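Local coordinates for protein putative O-methyltransferase (Klebsiella pneumoniae subsp. pneumoniae, PDB 3TFW) that probably transfers methyl groups from S-adenosylmethionine to hydroxyl oxygens of a still unidentified substrate, at residues His38-Pro43 with Asp97-Gln102; Pro28-Val33 with Gly74-Ile79; Leu203-Leu208 with Thr220-Asn225. All blocks are in the same frame, centred on the assembly; numbering follows the deposited sequence.

Interaction 1: His38-Pro43 with Asp97-Gln102; sequences HRAGLP and DAHHAQ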
ATOM      1  N   HIS A  38     -26.031  -4.186   4.475  1.00 21.47           N
ATOM      2  CA  HIS A  38     -27.018  -3.385   3.751  1.00 22.76           C
ATOM      3  C   HIS A  38     -28.422  -3.630   4.288  1.00 22.64           C
ATOM      4  O   HIS A  38     -29.151  -2.693   4.567  1.00 23.06           O
ATOM      5  CB  HIS A  38     -26.967  -3.681   2.250  1.00 23.18           C
ATOM      6  CG  HIS A  38     -25.735  -3.161   1.577  1.00 25.34           C
ATOM      7  ND1 HIS A  38     -25.267  -3.669   0.385  1.00 28.67           N
ATOM      8  CD2 HIS A  38     -24.864  -2.192   1.940  1.00 26.99           C
ATOM      9  CE1 HIS A  38     -24.166  -3.025   0.035  1.00 28.45           C
ATOM     10  NE2 HIS A  38     -23.897  -2.127   0.966  1.00 28.43           N
ATOM     11  N   ARG A  39     -28.775  -4.903   4.449  1.00 23.34           N
ATOM     12  CA  ARG A  39     -30.059  -5.290   5.033  1.00 23.28           C
ATOM     13  C   ARG A  39     -30.289  -4.643   6.406  1.00 23.14           C
ATOM     14  O   ARG A  39     -31.391  -4.161   6.701  1.00 22.30           O
ATOM     15  CB  ARG A  39     -30.161  -6.820   5.108  1.00 23.48           C
ATOM     16  CG  ARG A  39     -31.477  -7.352   5.673  1.00 25.26           C
ATOM     17  CD  ARG A  39     -31.594  -8.858   5.462  1.00 27.78           C
ATOM     18  NE  ARG A  39     -31.280  -9.224   4.081  1.00 30.94           N
ATOM     19  CZ  ARG A  39     -30.227  -9.949   3.703  1.00 31.84           C
ATOM     20  NH1 ARG A  39     -29.375 -10.432   4.601  1.00 30.51           N
ATOM     21  NH2 ARG A  39     -30.032 -10.203   2.411  1.00 32.52           N
ATOM     22  N   ALA A  40     -29.242  -4.599   7.236  1.00 22.79           N
ATOM     23  CA  ALA A  40     -29.338  -3.936   8.537  1.00 22.71           C
ATOM     24  C   ALA A  40     -29.367  -2.411   8.452  1.00 22.35           C
ATOM     25  O   ALA A  40     -29.509  -1.737   9.469  1.00 22.53           O
ATOM     26  CB  ALA A  40     -28.209  -4.405   9.470  1.00 22.67           C
ATOM     27  N   GLY A  41     -29.218  -1.860   7.251  1.00 22.41           N
ATOM     28  CA  GLY A  41     -29.291  -0.404   7.076  1.00 22.25           C
ATOM     29  C   GLY A  41     -28.077   0.367   7.582  1.00 22.56           C
ATOM     30  O   GLY A  41     -28.177   1.558   7.905  1.00 22.90           O
ATOM     31  N   LEU A  42     -26.932  -0.306   7.657  1.00 22.28           N
ATOM     32  CA  LEU A  42     -25.697   0.333   8.110  1.00 22.66           C
ATOM     33  C   LEU A  42     -25.245   1.387   7.098  1.00 22.76           C
ATOM     34  O   LEU A  42     -25.507   1.230   5.905  1.00 22.89           O
ATOM     35  CB  LEU A  42     -24.584  -0.702   8.266  1.00 21.93           C
ATOM     36  CG  LEU A  42     -24.707  -1.838   9.281  1.00 23.21           C
ATOM     37  CD1 LEU A  42     -23.346  -2.486   9.501  1.00 22.73           C
ATOM     38  CD2 LEU A  42     -25.283  -1.346  10.594  1.00 23.07           C
ATOM     39  N   PRO A  43     -24.555   2.450   7.564  1.00 23.37           N
ATOM     40  CA  PRO A  43     -23.881   3.300   6.573  1.00 23.28           C
ATOM     41  C   PRO A  43     -22.926   2.449   5.738  1.00 23.78           C
ATOM     42  O   PRO A  43     -22.246   1.558   6.281  1.00 22.78           O
ATOM     43  CB  PRO A  43     -23.094   4.304   7.430  1.00 23.71           C
ATOM     44  CG  PRO A  43     -23.705   4.248   8.787  1.00 24.26           C
ATOM     45  CD  PRO A  43     -24.264   2.865   8.949  1.00 23.53           C
ATOM     46  N   ASP A  97     -21.335   1.579  18.480  1.00 18.17           N
ATOM     47  CA  ASP A  97     -22.758   1.497  18.172  1.00 18.92           C
ATOM     48  C   ASP A  97     -23.310   0.095  18.422  1.00 18.53           C
ATOM     49  O   ASP A  97     -22.802  -0.896  17.879  1.00 18.34           O
ATOM     50  CB  ASP A  97     -23.036   1.976  16.740  1.00 19.13           C
ATOM     51  CG  ASP A  97     -24.518   2.101  16.451  1.00 21.66           C
ATOM     52  OD1 ASP A  97     -25.072   3.194  16.675  1.00 24.28           O
ATOM     53  OD2 ASP A  97     -25.129   1.095  16.052  1.00 22.49           O
ATOM     54  N   ALA A  98     -24.360   0.018  19.237  1.00 18.53           N
ATOM     55  CA  ALA A  98     -24.914  -1.272  19.659  1.00 19.35           C
ATOM     56  C   ALA A  98     -25.472  -2.081  18.483  1.00 19.61           C
ATOM     57  O   ALA A  98     -25.261  -3.290  18.393  1.00 19.76           O
ATOM     58  CB  ALA A  98     -25.973  -1.076  20.746  1.00 19.62           C
ATOM     59  N   HIS A  99     -26.156  -1.399  17.569  1.00 20.22           N
ATOM     60  CA  HIS A  99     -26.693  -2.037  16.371  1.00 20.09           C
ATOM     61  C   HIS A  99     -25.580  -2.518  15.422  1.00 19.69           C
ATOM     62  O   HIS A  99     -25.672  -3.618  14.884  1.00 19.52           O
ATOM     63  CB  HIS A  99     -27.678  -1.111  15.648  1.00 20.87           C
ATOM     64  CG  HIS A  99     -28.242  -1.692  14.388  1.00 22.77           C
ATOM     65  ND1 HIS A  99     -28.773  -2.964  14.326  1.00 25.05           N
ATOM     66  CD2 HIS A  99     -28.372  -1.171  13.145  1.00 23.57           C
ATOM     67  CE1 HIS A  99     -29.191  -3.205  13.097  1.00 24.08           C
ATOM     68  NE2 HIS A  99     -28.964  -2.130  12.362  1.00 25.36           N
ATOM     69  N   HIS A 100     -24.535  -1.715  15.226  1.00 18.84           N
ATOM     70  CA  HIS A 100     -23.389  -2.178  14.437  1.00 18.72           C
ATOM     71  C   HIS A 100     -22.739  -3.392  15.104  1.00 17.75           C
ATOM     72  O   HIS A 100     -22.413  -4.359  14.434  1.00 17.16           O
ATOM     73  CB  HIS A 100     -22.345  -1.075  14.221  1.00 18.94           C
ATOM     74  CG  HIS A 100     -22.861   0.130  13.493  1.00 22.24           C
ATOM     75  ND1 HIS A 100     -22.023   1.079  12.951  1.00 26.43           N
ATOM     76  CD2 HIS A 100     -24.121   0.553  13.234  1.00 24.84           C
ATOM     77  CE1 HIS A 100     -22.744   2.029  12.381  1.00 26.60           C
ATOM     78  NE2 HIS A 100     -24.020   1.736  12.542  1.00 25.39           N
ATOM     79  N   ALA A 101     -22.554  -3.339  16.420  1.00 17.58           N
ATOM     80  CA  ALA A 101     -21.923  -4.461  17.130  1.00 17.58           C
ATOM     81  C   ALA A 101     -22.714  -5.755  16.943  1.00 17.79           C
ATOM     82  O   ALA A 101     -22.127  -6.808  16.715  1.00 17.66           O
ATOM     83  CB  ALA A 101     -21.738  -4.153  18.601  1.00 17.55           C
ATOM     84  N   GLN A 102     -24.042  -5.657  17.012  1.00 18.36           N
ATOM     85  CA  GLN A 102     -24.931  -6.803  16.799  1.00 19.04           C
ATOM     86  C   GLN A 102     -24.742  -7.418  15.413  1.00 18.15           C
ATOM     87  O   GLN A 102     -24.587  -8.627  15.265  1.00 17.99           O
ATOM     88  CB  GLN A 102     -26.388  -6.381  17.005  1.00 20.05           C
ATOM     89  CG  GLN A 102     -27.399  -7.499  16.775  1.00 24.02           C
ATOM     90  CD  GLN A 102     -28.841  -7.011  16.775  1.00 30.61           C
ATOM     91  OE1 GLN A 102     -29.135  -5.863  16.416  1.00 33.75           O
ATOM     92  NE2 GLN A 102     -29.756  -7.897  17.164  1.00 32.92           N
TER

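Interaction 2: Pro28-Val33 with Gly74-Ile79; sequences PVLDRV and GGYSTI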
ATOM      1  N   PRO A  28     -18.236 -16.250  -1.349  1.00 29.44           N
ATOM      2  CA  PRO A  28     -19.637 -16.352  -0.928  1.00 29.63           C
ATOM      3  C   PRO A  28     -19.891 -15.755   0.455  1.00 28.99           C
ATOM      4  O   PRO A  28     -20.878 -15.055   0.647  1.00 29.16           O
ATOM      5  CB  PRO A  28     -19.895 -17.872  -0.904  1.00 29.80           C
ATOM      6  CG  PRO A  28     -18.847 -18.456  -1.779  1.00 30.15           C
ATOM      7  CD  PRO A  28     -17.644 -17.580  -1.577  1.00 29.99           C
ATOM      8  N   VAL A  29     -19.002 -16.016   1.406  1.00 28.96           N
ATOM      9  CA  VAL A  29     -19.185 -15.475   2.758  1.00 28.52           C
ATOM     10  C   VAL A  29     -19.032 -13.948   2.814  1.00 27.84           C
ATOM     11  O   VAL A  29     -19.838 -13.274   3.459  1.00 27.51           O
ATOM     12  CB  VAL A  29     -18.353 -16.244   3.844  1.00 28.92           C
ATOM     13  CG1 VAL A  29     -17.084 -16.800   3.270  1.00 29.98           C
ATOM     14  CG2 VAL A  29     -18.067 -15.378   5.065  1.00 28.94           C
ATOM     15  N   LEU A  30     -18.038 -13.397   2.109  1.00 27.33           N
ATOM     16  CA  LEU A  30     -17.876 -11.945   2.058  1.00 26.98           C
ATOM     17  C   LEU A  30     -19.059 -11.262   1.381  1.00 26.54           C
ATOM     18  O   LEU A  30     -19.491 -10.196   1.816  1.00 26.19           O
ATOM     19  CB  LEU A  30     -16.560 -11.535   1.379  1.00 27.14           C
ATOM     20  CG  LEU A  30     -15.267 -11.818   2.141  1.00 27.70           C
ATOM     21  CD1 LEU A  30     -14.081 -11.335   1.329  1.00 29.05           C
ATOM     22  CD2 LEU A  30     -15.276 -11.171   3.523  1.00 27.59           C
ATOM     23  N   ASP A  31     -19.575 -11.880   0.316  1.00 26.45           N
ATOM     24  CA  ASP A  31     -20.788 -11.400  -0.347  1.00 26.55           C
ATOM     25  C   ASP A  31     -21.933 -11.313   0.656  1.00 26.05           C
ATOM     26  O   ASP A  31     -22.640 -10.316   0.707  1.00 26.77           O
ATOM     27  CB  ASP A  31     -21.200 -12.332  -1.503  1.00 26.88           C
ATOM     28  CG  ASP A  31     -20.250 -12.277  -2.699  1.00 28.65           C
ATOM     29  OD1 ASP A  31     -19.547 -11.264  -2.894  1.00 29.56           O
ATOM     30  OD2 ASP A  31     -20.225 -13.263  -3.468  1.00 30.76           O
ATOM     31  N   ARG A  32     -22.099 -12.364   1.454  1.00 25.51           N
ATOM     32  CA  ARG A  32     -23.181 -12.439   2.431  1.00 25.13           C
ATOM     33  C   ARG A  32     -22.998 -11.420   3.557  1.00 24.34           C
ATOM     34  O   ARG A  32     -23.970 -10.811   4.012  1.00 23.80           O
ATOM     35  CB  ARG A  32     -23.299 -13.855   2.989  1.00 25.66           C
ATOM     36  CG  ARG A  32     -24.597 -14.124   3.732  1.00 28.34           C
ATOM     37  CD  ARG A  32     -24.872 -15.614   3.835  1.00 33.36           C
ATOM     38  NE  ARG A  32     -25.878 -15.894   4.858  1.00 37.32           N
ATOM     39  CZ  ARG A  32     -26.324 -17.106   5.166  1.00 38.40           C
ATOM     40  NH1 ARG A  32     -25.863 -18.178   4.529  1.00 39.22           N
ATOM     41  NH2 ARG A  32     -27.238 -17.245   6.114  1.00 39.67           N
ATOM     42  N   VAL A  33     -21.752 -11.224   3.991  1.00 23.33           N
ATOM     43  CA  VAL A  33     -21.444 -10.198   5.002  1.00 22.31           C
ATOM     44  C   VAL A  33     -21.935  -8.823   4.553  1.00 22.32           C
ATOM     45  O   VAL A  33     -22.574  -8.111   5.329  1.00 22.05           O
ATOM     46  CB  VAL A  33     -19.924 -10.161   5.340  1.00 22.25           C
ATOM     47  CG1 VAL A  33     -19.562  -8.884   6.093  1.00 21.38           C
ATOM     48  CG2 VAL A  33     -19.539 -11.385   6.150  1.00 21.88           C
ATOM     49  N   GLY A  74     -19.630  -3.340  10.368  1.00 17.15           N
ATOM     50  CA  GLY A  74     -20.262  -4.657  10.229  1.00 17.28           C
ATOM     51  C   GLY A  74     -19.258  -5.799  10.229  1.00 17.26           C
ATOM     52  O   GLY A  74     -19.624  -6.971  10.042  1.00 17.47           O
ATOM     53  N   GLY A  75     -17.987  -5.454  10.417  1.00 16.26           N
ATOM     54  CA  GLY A  75     -16.932  -6.451  10.485  1.00 16.02           C
ATOM     55  C   GLY A  75     -16.387  -6.894   9.134  1.00 15.75           C
ATOM     56  O   GLY A  75     -15.714  -7.902   9.060  1.00 16.03           O
ATOM     57  N   TYR A  76     -16.638  -6.133   8.070  1.00 15.45           N
ATOM     58  CA  TYR A  76     -16.127  -6.532   6.747  1.00 15.69           C
ATOM     59  C   TYR A  76     -14.588  -6.486   6.708  1.00 15.02           C
ATOM     60  O   TYR A  76     -13.931  -7.471   6.343  1.00 14.63           O
ATOM     61  CB  TYR A  76     -16.737  -5.662   5.655  1.00 15.70           C
ATOM     62  CG  TYR A  76     -16.321  -6.027   4.239  1.00 18.14           C
ATOM     63  CD1 TYR A  76     -16.829  -7.164   3.602  1.00 17.77           C
ATOM     64  CD2 TYR A  76     -15.415  -5.225   3.538  1.00 18.92           C
ATOM     65  CE1 TYR A  76     -16.442  -7.484   2.286  1.00 20.28           C
ATOM     66  CE2 TYR A  76     -15.031  -5.536   2.241  1.00 19.84           C
ATOM     67  CZ  TYR A  76     -15.551  -6.655   1.618  1.00 19.86           C
ATOM     68  OH  TYR A  76     -15.150  -6.946   0.332  1.00 21.25           O
ATOM     69  N   SER A  77     -14.017  -5.359   7.116  1.00 14.30           N
ATOM     70  CA  SER A  77     -12.550  -5.242   7.169  1.00 14.88           C
ATOM     71  C   SER A  77     -11.961  -6.207   8.186  1.00 14.10           C
ATOM     72  O   SER A  77     -10.866  -6.755   7.986  1.00 13.90           O
ATOM     73  CB  SER A  77     -12.135  -3.816   7.499  1.00 14.77           C
ATOM     74  OG  SER A  77     -12.386  -2.979   6.383  1.00 18.85           O
ATOM     75  N   THR A  78     -12.698  -6.393   9.280  1.00 13.79           N
ATOM     76  CA  THR A  78     -12.302  -7.296  10.355  1.00 13.38           C
ATOM     77  C   THR A  78     -12.065  -8.688   9.783  1.00 13.04           C
ATOM     78  O   THR A  78     -11.071  -9.319  10.080  1.00 11.82           O
ATOM     79  CB  THR A  78     -13.369  -7.403  11.463  1.00 13.41           C
ATOM     80  OG1 THR A  78     -13.965  -6.120  11.693  1.00 14.02           O
ATOM     81  CG2 THR A  78     -12.736  -7.935  12.755  1.00 14.38           C
ATOM     82  N   ILE A  79     -12.989  -9.150   8.953  1.00 13.39           N
ATOM     83  CA  ILE A  79     -12.893 -10.493   8.396  1.00 13.97           C
ATOM     84  C   ILE A  79     -11.722 -10.653   7.441  1.00 14.09           C
ATOM     85  O   ILE A  79     -11.025 -11.664   7.504  1.00 14.53           O
ATOM     86  CB  ILE A  79     -14.207 -10.935   7.738  1.00 13.67           C
ATOM     87  CG1 ILE A  79     -15.264 -11.151   8.828  1.00 15.33           C
ATOM     88  CG2 ILE A  79     -14.005 -12.247   6.980  1.00 14.44           C
ATOM     89  CD1 ILE A  79     -16.704 -11.014   8.305  1.00 15.08           C
TER

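Interaction 3: Leu203-Leu208 with Thr220-Asn225; sequences LTATAL and TLAWVN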
ATOM      1  N   LEU A 203       7.727   7.415  14.435  1.00 16.20           N
ATOM      2  CA  LEU A 203       7.021   6.992  13.220  1.00 15.11           C
ATOM      3  C   LEU A 203       7.736   7.382  11.923  1.00 15.36           C
ATOM      4  O   LEU A 203       8.293   8.480  11.815  1.00 14.69           O
ATOM      5  CB  LEU A 203       5.593   7.549  13.207  1.00 14.93           C
ATOM      6  CG  LEU A 203       4.644   7.076  14.313  1.00 14.09           C
ATOM      7  CD1 LEU A 203       3.346   7.875  14.276  1.00 15.01           C
ATOM      8  CD2 LEU A 203       4.350   5.578  14.203  1.00 13.61           C
ATOM      9  N   THR A 204       7.719   6.468  10.952  1.00 13.96           N
ATOM     10  CA  THR A 204       8.074   6.777   9.571  1.00 13.77           C
ATOM     11  C   THR A 204       6.805   6.560   8.744  1.00 13.48           C
ATOM     12  O   THR A 204       6.314   5.430   8.617  1.00 12.51           O
ATOM     13  CB  THR A 204       9.217   5.874   9.063  1.00 14.23           C
ATOM     14  OG1 THR A 204      10.394   6.109   9.853  1.00 13.40           O
ATOM     15  CG2 THR A 204       9.552   6.162   7.580  1.00 15.07           C
ATOM     16  N   ALA A 205       6.277   7.641   8.185  1.00 13.92           N
ATOM     17  CA  ALA A 205       4.935   7.600   7.619  1.00 13.71           C
ATOM     18  C   ALA A 205       4.856   8.112   6.185  1.00 14.33           C
ATOM     19  O   ALA A 205       5.682   8.909   5.741  1.00 14.28           O
ATOM     20  CB  ALA A 205       3.995   8.390   8.513  1.00 13.76           C
ATOM     21  N   THR A 206       3.839   7.636   5.473  1.00 14.75           N
ATOM     22  CA  THR A 206       3.475   8.157   4.167  1.00 14.92           C
ATOM     23  C   THR A 206       1.954   8.113   4.064  1.00 15.20           C
ATOM     24  O   THR A 206       1.270   7.637   4.974  1.00 15.15           O
ATOM     25  CB  THR A 206       4.121   7.346   3.018  1.00 15.19           C
ATOM     26  OG1 THR A 206       3.938   8.046   1.776  1.00 14.77           O
ATOM     27  CG2 THR A 206       3.514   5.936   2.914  1.00 14.65           C
ATOM     28  N   ALA A 207       1.427   8.631   2.965  1.00 15.10           N
ATOM     29  CA  ALA A 207       0.004   8.564   2.701  1.00 15.31           C
ATOM     30  C   ALA A 207      -0.195   8.393   1.201  1.00 16.07           C
ATOM     31  O   ALA A 207       0.598   8.921   0.406  1.00 16.40           O
ATOM     32  CB  ALA A 207      -0.672   9.824   3.198  1.00 15.72           C
ATOM     33  N   LEU A 208      -1.232   7.650   0.813  1.00 15.65           N
ATOM     34  CA  LEU A 208      -1.583   7.501  -0.597  1.00 15.25           C
ATOM     35  C   LEU A 208      -3.037   7.902  -0.810  1.00 15.76           C
ATOM     36  O   LEU A 208      -3.935   7.463  -0.076  1.00 13.61           O
ATOM     37  CB  LEU A 208      -1.363   6.070  -1.102  1.00 15.73           C
ATOM     38  CG  LEU A 208       0.023   5.410  -1.026  1.00 17.12           C
ATOM     39  CD1 LEU A 208      -0.060   3.949  -1.464  1.00 19.91           C
ATOM     40  CD2 LEU A 208       1.046   6.163  -1.872  1.00 17.31           C
ATOM     41  N   THR A 220      -3.262   6.732   5.493  1.00 14.99           N
ATOM     42  CA  THR A 220      -1.884   6.828   5.968  1.00 14.98           C
ATOM     43  C   THR A 220      -1.354   5.456   6.341  1.00 14.98           C
ATOM     44  O   THR A 220      -2.116   4.548   6.693  1.00 13.91           O
ATOM     45  CB  THR A 220      -1.766   7.774   7.174  1.00 14.99           C
ATOM     46  OG1 THR A 220      -2.558   7.278   8.263  1.00 16.71           O
ATOM     47  CG2 THR A 220      -2.247   9.157   6.801  1.00 16.42           C
ATOM     48  N   LEU A 221      -0.036   5.316   6.258  1.00 14.61           N
ATOM     49  CA  LEU A 221       0.645   4.094   6.626  1.00 15.07           C
ATOM     50  C   LEU A 221       1.884   4.535   7.383  1.00 14.72           C
ATOM     51  O   LEU A 221       2.655   5.352   6.864  1.00 14.67           O
ATOM     52  CB  LEU A 221       1.024   3.345   5.359  1.00 15.62           C
ATOM     53  CG  LEU A 221       1.292   1.842   5.362  1.00 20.01           C
ATOM     54  CD1 LEU A 221       0.122   1.055   5.915  1.00 22.47           C
ATOM     55  CD2 LEU A 221       1.552   1.409   3.914  1.00 22.64           C
ATOM     56  N   ALA A 222       2.060   4.034   8.610  1.00 13.89           N
ATOM     57  CA  ALA A 222       3.182   4.461   9.457  1.00 13.45           C
ATOM     58  C   ALA A 222       3.844   3.236  10.079  1.00 13.48           C
ATOM     59  O   ALA A 222       3.152   2.339  10.571  1.00 13.79           O
ATOM     60  CB  ALA A 222       2.706   5.432  10.553  1.00 13.25           C
ATOM     61  N   TRP A 223       5.171   3.202  10.014  1.00 13.35           N
ATOM     62  CA  TRP A 223       5.988   2.148  10.609  1.00 14.45           C
ATOM     63  C   TRP A 223       6.524   2.702  11.926  1.00 14.88           C
ATOM     64  O   TRP A 223       7.000   3.837  11.970  1.00 14.63           O
ATOM     65  CB  TRP A 223       7.137   1.797   9.640  1.00 14.43           C
ATOM     66  CG  TRP A 223       8.277   0.967  10.197  1.00 16.28           C
ATOM     67  CD1 TRP A 223       9.309   1.406  10.989  1.00 16.63           C
ATOM     68  CD2 TRP A 223       8.511  -0.431   9.976  1.00 16.84           C
ATOM     69  NE1 TRP A 223      10.161   0.370  11.278  1.00 17.37           N
ATOM     70  CE2 TRP A 223       9.699  -0.769  10.669  1.00 17.21           C
ATOM     71  CE3 TRP A 223       7.832  -1.431   9.265  1.00 17.94           C
ATOM     72  CZ2 TRP A 223      10.223  -2.060  10.667  1.00 18.11           C
ATOM     73  CZ3 TRP A 223       8.353  -2.718   9.266  1.00 18.35           C
ATOM     74  CH2 TRP A 223       9.535  -3.022   9.968  1.00 18.57           C
ATOM     75  N   VAL A 224       6.437   1.903  12.989  1.00 15.83           N
ATOM     76  CA  VAL A 224       6.925   2.308  14.301  1.00 15.88           C
ATOM     77  C   VAL A 224       8.424   1.992  14.412  1.00 16.87           C
ATOM     78  O   VAL A 224       8.851   0.850  14.230  1.00 16.38           O
ATOM     79  CB  VAL A 224       6.120   1.660  15.460  1.00 15.54           C
ATOM     80  CG1 VAL A 224       6.698   2.053  16.824  1.00 15.83           C
ATOM     81  CG2 VAL A 224       4.640   2.064  15.371  1.00 16.02           C
ATOM     82  N   ASN A 225       9.207   3.033  14.676  1.00 18.73           N
ATOM     83  CA  ASN A 225      10.663   2.917  14.815  1.00 20.65           C
ATOM     84  C   ASN A 225      11.034   2.543  16.237  1.00 22.33           C
ATOM     85  O   ASN A 225      10.327   2.913  17.182  1.00 22.44           O
ATOM     86  CB  ASN A 225      11.337   4.248  14.479  1.00 20.39           C
ATOM     87  CG  ASN A 225      11.048   4.709  13.069  1.00 20.25           C
ATOM     88  OD1 ASN A 225      10.657   5.849  12.846  1.00 21.53           O
ATOM     89  ND2 ASN A 225      11.243   3.829  12.113  1.00 17.50           N
TER

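Interaction 1: His38-Pro43 with Asp97-Gln102
His99 reaches from the first turn of helix 98-110 to Ala40, just past the end of helix 28-39, and its side chain is most easily followed outward from CB. With chi1 at 179°, CG lies anti to the backbone N, which throws the ring off the helix toward the turn at Ala40-Pro43. Ring atom CD2 of His99 meets the methyl CD2 of Leu42 at 4.0 Å, and ring atom CE1 of His99 lies 3.9 Å from CB of Ala40. At the tip NE2 of His99 donates to the carbonyl O of Ala40 over 3.0 Å. The bond is almost straight (175° at the hydrogen), and the acceptor lies in the plane of the ring at its edge, although the donor is tilted from the carbonyl plane.

That carbonyl is presented where the helix breaks. Gly41, with positive phi, closes a Schellman motif, a conformation that suits glycine, and the chain turns into Leu42 and Pro43. Leu42 and His100 slide past each other in opposite directions, bringing CD2 of Leu42 to 3.5 Å from CD2 of His100. Pro43 crosses the same imidazole at about a right angle, and CD of Pro43 lies 3.8 Å from NE2 of His100. Over one face of the His100 ring, offset toward the rim, sits CG of Asp97, the N-cap residue, whose OD2 accepts from His100 N at 3.0 Å through its anti lone pair. Val103, further along the helix, packs against both Ala40 and Leu42.

Chemically, a single directional N-H...O bond set in a small apolar patch joins two helix ends near the surface. It requires a proton on NE2 of His99, and the carbonyl end of helix 28-39 would be expected to favour such a donor.

Interaction 2: Pro28-Val33 with Gly74-Ile79
The glycine-rich turn that follows the first strand of a Rossmann-like methyltransferase fold leads into helix 76-82, where Tyr76 and Ile79 pack against Leu30 and Val33 of helix 28-39. In class I methyltransferases this turn commonly borders the S-adenosylmethionine site, and that is probably its place here. Gly75 is the N-cap residue; its positive phi (84°) is readily adopted by glycine and lets the chain swing from the turn into the helix. Ile79 N then bonds to Gly75 O at 3.0 Å, closing the first helical turn, and the helical spacing of three residues puts Tyr76 and Ile79 on the same side, facing helix 28-39.

Every touching residue is buried, and the contact rests on branched aliphatic groups and one aromatic ring. Tyr76 extends with CG anti to its backbone N (chi1 -178°), which carries the ring out alongside the neighbouring helix. Leu30 crosses it at about a right angle, CD2 of Leu30 coming within 4.1 Å of CE1 of Tyr76, while CG1 of Val33 approaches the ring edge at CD1 of Tyr76, also at 4.1 Å. The same Leu30 methyl, CD2, lies 3.8 Å from CG2 of Ile79 as the two side chains slide past each other in opposite directions. Leucine suits this place because its longer chain carries CD2 to a point where it touches both partners, whereas beta-branched Val33 brings both methyls to CD1 of Ile79.

Other parts of the chain complete the packing: Trp80 meets Tyr76 edge-to-face, and Asn107 of helix 98-110 donates its side-chain ND2 to the carbonyl O of Gly74. Between the helices, Val33 and Ile79 meet tip to tip, with CG2 of Val33 3.6 Å from CD1 of Ile79.

Interaction 3: Leu203-Leu208 with Thr220-Asn225
Thr204 and Trp223 form a hydrogen-bonded pair in the antiparallel hairpin that ends the chain's seven-stranded sheet: Thr204 N donates to Trp223 O, and Trp223 N to Thr204 O, each at 2.9 Å. Thr206 and Leu221 repeat this two residues on. Strand order 3-2-1-4-5-7-6, with strand 217-224 antiparallel to its neighbours, is the signature of class I methyltransferases.

The tight part lies on the face of Leu203, Ala205, Ala207, Thr220, Ala222 and Val224, turned toward helix 185-199. Ala205 and Ala222 form a non-hydrogen-bonded pair; with only a methyl on each, their CA atoms come to 4.0 Å and their CB atoms to 3.8 Å. Leu203, its CG anti to the carbonyl carbon (chi1 -63°), reaches over to strand 220-224, so that CD2 of Leu203 touches CG2 of Val224 at 3.7 Å and CB of Ala222 at 4.0 Å. CB of Ala207 lies 4.0 Å from CG2 of Thr220. Met197 of the helix covers Leu203 and Ala205.

The other face, with Thr204, Thr206, Leu221 and Trp223, packs more loosely within the hairpin. The Trp223 ring leads away from strand 203-208, and Thr204, Trp223 and Asn225 are partly exposed. Here the second subunit takes over: Thr206 OG1 is hydrogen-bonded to the backbone O of Asn50 of that subunit, and Arg60 of the second subunit makes a cation-pi contact with Trp223.

The chemistry thus differs by face: mostly small or aliphatic residues inside the chain; threonines, Trp223 and Leu221 at the dimer interface, where polar, cation-pi and apolar contacts mix.

Interactions 1 and 2 are neighbours, their centres about 13 Å apart, and both use helix 28-39: its first turns pack on the glycine-rich turn and helix 76-82, the turn following its end on helix 98-110. They touch where Leu42 CD1 packs on Gly74 CA at 3.8 Å, and their segments alternate along the chain. Interaction 3 follows both in sequence and lies on the opposite side of the chain's centre, with centres about 31 Å from interaction 1 and 27 Å from interaction 2. The first two therefore join helix 28-39 to the Rossmann-like core, whereas the hairpin 203-211/217-224 forms one edge of the sheet and meets the second subunit.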